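Local coordinates for flagellar biosynthesis protein flhA (Bacillus subtilis, PDB 3MIX), which takes part in exporting flagellar proteins by type III secretion; this chain is the protein's cytosolic domain, at residues Y55-I58 with P59-D62; T166-P170 with A171-S175. All coordinates share one frame; numbering follows the deposited sequence.

Contact 1. Residues Y55-I58 with P59-D62; sequences YGLI and PLAD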
ATOM      1  N   TYR A  55      25.050  -0.006 -16.494  1.00 54.01           N
ATOM      2  CA  TYR A  55      25.190  -0.363 -17.906  1.00 55.70           C
ATOM      3  C   TYR A  55      25.113  -1.863 -18.164  1.00 57.07           C
ATOM      4  O   TYR A  55      24.722  -2.283 -19.255  1.00 57.50           O
ATOM      5  CB  TYR A  55      26.454   0.254 -18.520  1.00 58.37           C
ATOM      6  CG  TYR A  55      27.772  -0.351 -18.058  1.00 61.46           C
ATOM      7  CD1 TYR A  55      28.224  -1.569 -18.576  1.00 63.53           C
ATOM      8  CD2 TYR A  55      28.569   0.302 -17.113  1.00 62.06           C
ATOM      9  CE1 TYR A  55      29.424  -2.126 -18.155  1.00 67.68           C
ATOM     10  CE2 TYR A  55      29.778  -0.247 -16.689  1.00 66.00           C
ATOM     11  CZ  TYR A  55      30.202  -1.462 -17.214  1.00 68.47           C
ATOM     12  OH  TYR A  55      31.404  -2.016 -16.803  1.00 72.94           O
ATOM     13  N   GLY A  56      25.474  -2.664 -17.163  1.00 57.89           N
ATOM     14  CA  GLY A  56      25.341  -4.117 -17.250  1.00 59.78           C
ATOM     15  C   GLY A  56      23.910  -4.599 -17.431  1.00 58.77           C
ATOM     16  O   GLY A  56      23.683  -5.703 -17.925  1.00 59.86           O
ATOM     17  N   LEU A  57      22.939  -3.775 -17.037  1.00 56.81           N
ATOM     18  CA  LEU A  57      21.534  -4.175 -17.103  1.00 55.93           C
ATOM     19  C   LEU A  57      20.814  -3.658 -18.358  1.00 55.98           C
ATOM     20  O   LEU A  57      19.587  -3.687 -18.435  1.00 54.20           O
ATOM     21  CB  LEU A  57      20.793  -3.786 -15.808  1.00 53.27           C
ATOM     22  CG  LEU A  57      21.408  -4.263 -14.477  1.00 53.60           C
ATOM     23  CD1 LEU A  57      20.436  -4.053 -13.328  1.00 49.93           C
ATOM     24  CD2 LEU A  57      21.856  -5.726 -14.521  1.00 55.27           C
ATOM     25  N   ILE A  58      21.592  -3.198 -19.339  1.00 58.58           N
ATOM     26  CA  ILE A  58      21.053  -2.733 -20.624  1.00 59.32           C
ATOM     27  C   ILE A  58      20.350  -3.842 -21.441  1.00 60.76           C
ATOM     28  O   ILE A  58      19.295  -3.580 -22.020  1.00 59.88           O
ATOM     29  CB  ILE A  58      22.124  -1.972 -21.473  1.00 61.16           C
ATOM     30  CG1 ILE A  58      22.338  -0.566 -20.900  1.00 59.62           C
ATOM     31  CG2 ILE A  58      21.714  -1.883 -22.946  1.00 62.02           C
ATOM     32  CD1 ILE A  58      23.434   0.250 -21.566  1.00 59.83           C
ATOM     33  N   PRO A  59      20.917  -5.073 -21.484  1.00 63.46           N
ATOM     34  CA  PRO A  59      20.250  -6.133 -22.259  1.00 65.12           C
ATOM     35  C   PRO A  59      18.793  -6.408 -21.858  1.00 63.60           C
ATOM     36  O   PRO A  59      17.949  -6.587 -22.738  1.00 63.50           O
ATOM     37  CB  PRO A  59      21.124  -7.368 -21.997  1.00 67.36           C
ATOM     38  CG  PRO A  59      22.465  -6.813 -21.714  1.00 68.33           C
ATOM     39  CD  PRO A  59      22.209  -5.542 -20.943  1.00 65.29           C
ATOM     40  N   LEU A  60      18.496  -6.433 -20.560  1.00 62.83           N
ATOM     41  CA  LEU A  60      17.109  -6.644 -20.131  1.00 62.29           C
ATOM     42  C   LEU A  60      16.209  -5.437 -20.379  1.00 60.96           C
ATOM     43  O   LEU A  60      15.026  -5.599 -20.637  1.00 59.55           O
ATOM     44  CB  LEU A  60      16.989  -7.143 -18.686  1.00 61.28           C
ATOM     45  CG  LEU A  60      17.121  -6.221 -17.480  1.00 59.63           C
ATOM     46  CD1 LEU A  60      16.028  -6.522 -16.483  1.00 57.62           C
ATOM     47  CD2 LEU A  60      18.477  -6.422 -16.852  1.00 62.44           C
ATOM     48  N   ALA A  61      16.788  -4.241 -20.341  1.00 62.13           N
ATOM     49  CA  ALA A  61      16.028  -3.009 -20.541  1.00 62.18           C
ATOM     50  C   ALA A  61      15.620  -2.702 -21.993  1.00 64.31           C
ATOM     51  O   ALA A  61      14.548  -2.136 -22.214  1.00 63.45           O
ATOM     52  CB  ALA A  61      16.764  -1.818 -19.930  1.00 61.48           C
ATOM     53  N   ASP A  62      16.441  -3.082 -22.976  1.00 67.98           N
ATOM     54  CA  ASP A  62      16.241  -2.570 -24.343  1.00 70.41           C
ATOM     55  C   ASP A  62      15.155  -3.226 -25.228  1.00 71.38           C
ATOM     56  O   ASP A  62      14.336  -2.506 -25.810  1.00 71.21           O
ATOM     57  CB  ASP A  62      17.567  -2.431 -25.097  1.00 73.36           C
ATOM     58  CG  ASP A  62      17.674  -1.103 -25.832  1.00 74.70           C
ATOM     59  OD1 ASP A  62      16.628  -0.580 -26.285  1.00 74.26           O
ATOM     60  OD2 ASP A  62      18.805  -0.571 -25.947  1.00 77.97           O
TER
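The amide of D62 bonds to the carbonyl oxygen of I58, with D62 N 3.1 Å from I58 O. The N-H...O angle is 137°, so the bond is bent. One residue earlier the same i to i+4 pattern is looser: A61 N reaches L57 O at 3.4 Å, a weak bond. These two bonds form the first turn of the short helix 58-62, with L57 at its N-cap position. The turn follows directly on a 3-10 segment at Y55 and G56, which leads in from strand 49-53. P59 stands in the first turn, where its missing N-H costs no helix bond. Its ring atom CD lies 3.4 Å from G56 O and 3.6 Å from CB of I58. On another side of the turn L57 and L60 lie side by side and point the same way. CB of L57 meets CD2 of L60 at 3.7 Å. L60 CD2 also sits 3.3 Å from L57 O. L60 has CG between its backbone N and carbonyl carbon (chi1 79°), and this brings CD2 back over the preceding turn. L120 packs on P59 and L60, L118 on L57, and F53 on I58 and A61. The carboxylate of D62 turns to what follows: OD1 is hydrogen-bonded to N64, and OD2 weakly to Q65.

Contact 2. Residues T166-P170 with A171-S175; sequences TVVDP and ASVVS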
ATOM      1  N   THR A 166      14.325 -23.659  -5.183  1.00 84.54           N
ATOM      2  CA  THR A 166      13.648 -23.232  -6.409  1.00 82.12           C
ATOM      3  C   THR A 166      14.512 -22.230  -7.198  1.00 80.52           C
ATOM      4  O   THR A 166      15.321 -21.501  -6.608  1.00 80.09           O
ATOM      5  CB  THR A 166      12.208 -22.702  -6.116  1.00 79.35           C
ATOM      6  OG1 THR A 166      11.308 -23.130  -7.149  1.00 79.83           O
ATOM      7  CG2 THR A 166      12.168 -21.173  -5.964  1.00 75.77           C
ATOM      8  N   VAL A 167      14.351 -22.215  -8.525  1.00 79.63           N
ATOM      9  CA  VAL A 167      15.265 -21.489  -9.426  1.00 78.80           C
ATOM     10  C   VAL A 167      14.571 -20.370 -10.216  1.00 75.18           C
ATOM     11  O   VAL A 167      13.581 -20.614 -10.916  1.00 74.32           O
ATOM     12  CB  VAL A 167      15.975 -22.445 -10.420  1.00 82.02           C
ATOM     13  CG1 VAL A 167      17.170 -21.755 -11.063  1.00 82.32           C
ATOM     14  CG2 VAL A 167      16.413 -23.741  -9.730  1.00 85.77           C
ATOM     15  N   VAL A 168      15.118 -19.154 -10.108  1.00 72.82           N
ATOM     16  CA  VAL A 168      14.511 -17.944 -10.692  1.00 69.22           C
ATOM     17  C   VAL A 168      15.499 -17.182 -11.589  1.00 68.85           C
ATOM     18  O   VAL A 168      16.621 -16.875 -11.177  1.00 69.48           O
ATOM     19  CB  VAL A 168      13.993 -16.956  -9.597  1.00 66.40           C
ATOM     20  CG1 VAL A 168      12.994 -15.992 -10.186  1.00 63.84           C
ATOM     21  CG2 VAL A 168      13.366 -17.685  -8.421  1.00 67.17           C
ATOM     22  N   ASP A 169      15.069 -16.863 -12.807  1.00 67.45           N
ATOM     23  CA  ASP A 169      15.871 -16.032 -13.708  1.00 67.19           C
ATOM     24  C   ASP A 169      15.818 -14.542 -13.296  1.00 63.73           C
ATOM     25  O   ASP A 169      14.894 -14.125 -12.603  1.00 61.25           O
ATOM     26  CB  ASP A 169      15.437 -16.236 -15.163  1.00 68.03           C
ATOM     27  CG  ASP A 169      13.954 -16.083 -15.350  1.00 66.91           C
ATOM     28  OD1 ASP A 169      13.211 -17.035 -15.015  1.00 68.94           O
ATOM     29  OD2 ASP A 169      13.532 -15.012 -15.837  1.00 66.88           O
ATOM     30  N   PRO A 170      16.817 -13.743 -13.716  1.00 63.38           N
ATOM     31  CA  PRO A 170      17.014 -12.399 -13.158  1.00 60.74           C
ATOM     32  C   PRO A 170      15.859 -11.435 -13.422  1.00 57.22           C
ATOM     33  O   PRO A 170      15.495 -10.637 -12.547  1.00 55.13           O
ATOM     34  CB  PRO A 170      18.280 -11.911 -13.872  1.00 62.33           C
ATOM     35  CG  PRO A 170      18.958 -13.176 -14.346  1.00 65.63           C
ATOM     36  CD  PRO A 170      17.825 -14.049 -14.744  1.00 65.69           C
ATOM     37  N   ALA A 171      15.290 -11.517 -14.620  1.00 56.16           N
ATOM     38  CA  ALA A 171      14.192 -10.657 -15.004  1.00 52.68           C
ATOM     39  C   ALA A 171      12.985 -10.900 -14.090  1.00 50.60           C
ATOM     40  O   ALA A 171      12.240  -9.970 -13.774  1.00 48.29           O
ATOM     41  CB  ALA A 171      13.841 -10.892 -16.448  1.00 53.55           C
ATOM     42  N   SER A 172      12.820 -12.149 -13.660  1.00 50.99           N
ATOM     43  CA  SER A 172      11.791 -12.534 -12.703  1.00 49.45           C
ATOM     44  C   SER A 172      12.095 -12.017 -11.307  1.00 47.81           C
ATOM     45  O   SER A 172      11.188 -11.582 -10.604  1.00 45.98           O
ATOM     46  CB  SER A 172      11.611 -14.058 -12.661  1.00 51.71           C
ATOM     47  OG  SER A 172      10.664 -14.484 -13.613  1.00 52.26           O
ATOM     48  N   VAL A 173      13.364 -12.075 -10.906  1.00 48.43           N
ATOM     49  CA  VAL A 173      13.775 -11.512  -9.617  1.00 47.30           C
ATOM     50  C   VAL A 173      13.400 -10.024  -9.529  1.00 44.40           C
ATOM     51  O   VAL A 173      12.791  -9.600  -8.548  1.00 42.60           O
ATOM     52  CB  VAL A 173      15.283 -11.700  -9.343  1.00 49.32           C
ATOM     53  CG1 VAL A 173      15.647 -11.189  -7.953  1.00 48.53           C
ATOM     54  CG2 VAL A 173      15.667 -13.167  -9.479  1.00 52.32           C
ATOM     55  N   VAL A 174      13.752  -9.254 -10.560  1.00 43.37           N
ATOM     56  CA  VAL A 174      13.487  -7.818 -10.575  1.00 40.99           C
ATOM     57  C   VAL A 174      11.986  -7.534 -10.693  1.00 38.70           C
ATOM     58  O   VAL A 174      11.488  -6.582 -10.097  1.00 36.33           O
ATOM     59  CB  VAL A 174      14.367  -7.041 -11.638  1.00 41.58           C
ATOM     60  CG1 VAL A 174      14.135  -7.573 -13.070  1.00 41.96           C
ATOM     61  CG2 VAL A 174      14.087  -5.544 -11.580  1.00 40.57           C
ATOM     62  N   SER A 175      11.280  -8.408 -11.411  1.00 38.77           N
ATOM     63  CA  SER A 175       9.834  -8.334 -11.568  1.00 36.95           C
ATOM     64  C   SER A 175       9.093  -8.435 -10.250  1.00 35.28           C
ATOM     65  O   SER A 175       8.233  -7.606  -9.972  1.00 32.56           O
ATOM     66  CB  SER A 175       9.319  -9.440 -12.483  1.00 38.28           C
ATOM     67  OG  SER A 175       9.407  -9.036 -13.830  1.00 40.81           O
TER
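D169 O accepts two amides at the start of helix 170-189, with D169 itself at the N-cap position. The bond from V173 N is the sounder: it measures 3.1 Å to D169 O and has an N-H...O angle of 155°. The bond from S172 N to the same oxygen is weak, its angle only 123°. P170 follows as the first helical residue, where a proline needs no amide hydrogen. Its own oxygen is satisfied one turn on, by V174 N at 3.0 Å from P170 O, in a straighter bond. The carboxylate of D169 bends back over the first turn, because CG sits between the backbone N and the carbonyl carbon (chi1 51°). D169 OD2 stays 3.7 Å from both S172 N and S172 OG, too far for a capping bond in this model. Replacing D169 by an alanine would take away the carboxylate, and is likely to leave this helix start without its nearby negative charge and R72, which touches D169, without this carboxylate beside it. V168 lies against the first turn. Its CG1 is anti to the backbone N, and V168 CG1 presses on S172 CB at 3.4 Å, a close approach for two carbons. V168 CG1 also meets V173 CG2 at 4.0 Å, the two valines crossing at a slant. Further along, A171 O takes both donors of S175, and N and OG approach from opposite faces of the carbonyl plane.

How the contacts relate
After helices 24-31 and 37-40 the chain runs through strand 49-53 and then meets contact 1, which closes the tight turn into helix 58-62. Helix 69-84 and strands 92-95, 103-108 and 111-117 follow. After an unmodelled gap at 126-165 the chain reappears and runs into contact 2, the start of helix 170-189. The two contacts come in series and neither nests nor crosses. Their centres are about 15 Å apart, and they touch where CD1 of L60 packs on CG1 of V174 at 4.0 Å. L118, in the loop after strand 111-117, lies against both L57 and V174. Two helix starts are thus joined beside the end of the four-stranded sheet's last strand.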